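Local coordinates for putative capsid protein of prophage (Escherichia coli CFT073, PDB 3BQW), which is of unknown function but probably serves as a major coat protein that builds a phage-like capsid shell, at residues L292-A297 with Q336-D341. Sequence-based numbering, arbitrary orientation.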
loop_
_atom_site.group_PDB
_atom_site.type_symbol
_atom_site.label_atom_id
_atom_site.label_comp_id
_atom_site.label_asym_id
_atom_site.label_seq_id
_atom_site.Cartn_x
_atom_site.Cartn_y
_atom_site.Cartn_z
ATOM N N LEU A 292 -7.132 -4.274 7.635
ATOM C CA LEU A 292 -5.780 -4.462 8.171
ATOM C C LEU A 292 -4.805 -4.943 7.132
ATOM O O LEU A 292 -5.179 -5.299 6.019
ATOM C CB LEU A 292 -5.794 -5.447 9.360
ATOM C CG LEU A 292 -6.123 -6.912 9.005
ATOM C CD1 LEU A 292 -5.505 -7.876 9.944
ATOM C CD2 LEU A 292 -7.620 -7.097 8.978
ATOM N N VAL A 293 -3.527 -4.903 7.498
ATOM C CA VAL A 293 -2.506 -5.653 6.781
ATOM C C VAL A 293 -2.173 -6.797 7.707
ATOM O O VAL A 293 -1.782 -6.602 8.858
ATOM C CB VAL A 293 -1.253 -4.807 6.357
ATOM C CG1 VAL A 293 -0.241 -5.679 5.590
ATOM C CG2 VAL A 293 -1.675 -3.632 5.472
ATOM N N ALA A 294 -2.399 -8.004 7.204
ATOM C CA ALA A 294 -2.122 -9.224 7.930
ATOM C C ALA A 294 -0.742 -9.690 7.525
ATOM O O ALA A 294 -0.385 -9.663 6.342
ATOM C CB ALA A 294 -3.175 -10.297 7.614
ATOM N N TYR A 295 0.038 -10.122 8.504
ATOM C CA TYR A 295 1.400 -10.613 8.247
ATOM C C TYR A 295 1.501 -12.099 8.612
ATOM O O TYR A 295 1.204 -12.489 9.743
ATOM C CB TYR A 295 2.413 -9.795 9.044
ATOM C CG TYR A 295 2.513 -8.373 8.564
ATOM C CD1 TYR A 295 3.542 -7.972 7.711
ATOM C CD2 TYR A 295 1.562 -7.416 8.952
ATOM C CE1 TYR A 295 3.616 -6.634 7.246
ATOM C CE2 TYR A 295 1.649 -6.105 8.522
ATOM C CZ TYR A 295 2.677 -5.719 7.663
ATOM O OH TYR A 295 2.734 -4.410 7.220
ATOM N N GLY A 296 1.919 -12.919 7.654
ATOM C CA GLY A 296 2.183 -14.302 7.935
ATOM C C GLY A 296 3.475 -14.377 8.703
ATOM O O GLY A 296 4.243 -13.419 8.720
ATOM N N ALA A 297 3.712 -15.514 9.341
ATOM C CA ALA A 297 4.968 -15.749 10.077
ATOM C C ALA A 297 6.214 -15.626 9.199
ATOM O O ALA A 297 6.227 -16.018 8.032
ATOM C CB ALA A 297 4.968 -17.135 10.775
ATOM N N GLN A 336 -0.331 -9.076 3.671
ATOM C CA GLN A 336 -1.519 -9.163 2.828
ATOM C C GLN A 336 -2.603 -8.238 3.394
ATOM O O GLN A 336 -3.017 -8.422 4.540
ATOM C CB GLN A 336 -2.066 -10.591 2.845
ATOM C CG GLN A 336 -3.351 -10.790 2.027
ATOM C CD GLN A 336 -3.204 -10.349 0.583
ATOM O OE1 GLN A 336 -2.240 -10.730 -0.087
ATOM N NE2 GLN A 336 -4.161 -9.545 0.090
ATOM N N PRO A 337 -3.021 -7.214 2.625
ATOM C CA PRO A 337 -4.161 -6.392 3.023
ATOM C C PRO A 337 -5.474 -7.190 3.081
ATOM O O PRO A 337 -5.742 -8.029 2.225
ATOM C CB PRO A 337 -4.226 -5.296 1.950
ATOM C CG PRO A 337 -3.000 -5.400 1.198
ATOM C CD PRO A 337 -2.381 -6.715 1.400
ATOM N N VAL A 338 -6.240 -6.955 4.138
ATOM C CA VAL A 338 -7.526 -7.588 4.318
ATOM C C VAL A 338 -8.530 -6.473 4.594
ATOM O O VAL A 338 -8.373 -5.757 5.580
ATOM C CB VAL A 338 -7.522 -8.588 5.494
ATOM C CG1 VAL A 338 -8.896 -9.207 5.647
ATOM C CG2 VAL A 338 -6.448 -9.674 5.268
ATOM N N PRO A 339 -9.547 -6.336 3.736
ATOM C CA PRO A 339 -10.475 -5.218 3.896
ATOM C C PRO A 339 -11.468 -5.482 4.991
ATOM O O PRO A 339 -11.678 -6.633 5.369
ATOM C CB PRO A 339 -11.177 -5.145 2.541
ATOM C CG PRO A 339 -11.223 -6.568 2.077
ATOM C CD PRO A 339 -9.902 -7.175 2.565
ATOM N N ALA A 340 -12.065 -4.415 5.511
ATOM C CA ALA A 340 -13.176 -4.544 6.419
ATOM C C ALA A 340 -14.347 -4.963 5.541
ATOM O O ALA A 340 -14.657 -6.138 5.503
ATOM C CB ALA A 340 -13.444 -3.254 7.200
ATOM N N ASP A 341 -14.950 -4.042 4.795
ATOM C CA ASP A 341 -16.088 -4.349 3.922
ATOM C C ASP A 341 -15.834 -3.811 2.496
ATOM O O ASP A 341 -15.905 -2.601 2.264
ATOM C CB ASP A 341 -17.366 -3.760 4.523
ATOM C CG ASP A 341 -18.624 -4.168 3.790
ATOM O OD1 ASP A 341 -18.567 -4.825 2.738
ATOM O OD2 ASP A 341 -19.714 -3.835 4.291
#
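With chi1 of Leu292 at 68°, which sets CG between the backbone N and the carbonyl carbon, its side chain lies alongside that of Val338 and points the same way, CD2 of Leu292 3.8 Å from CB of Val338. Leu292 and Val338 are a hydrogen-bonded pair in a mixed beta sheet, where strand 292-295 runs antiparallel to the C-terminal end of strand 327-338. Leu292 N gives a hydrogen bond to Val338 O (2.8 Å), and Val338 N returns one to Leu292 O. The same reciprocal pairing joins Ala294 and Gln336, where the amide of Ala294 reaches Gln336 O from above the carbonyl plane, 36° out of it. The methyl of Ala294 adds an apolar contact with CG2 of Val338 on the face that carries Leu292. Val293 and Pro337 form the intervening non-hydrogen-bonded pair on the opposite face, where both side chains pack on Val136 of helix 113-146. Through Val293 and Tyr295, strand 292-295 also bonds to the parallel strand 38-41 on its other edge, so it is an inner strand of the sheet. Bent at chi2 (55°), the Gln336 side chain folds over toward the next residue, where NE2 donates to an in-plane lone pair of Pro337 O at 3.1 Å.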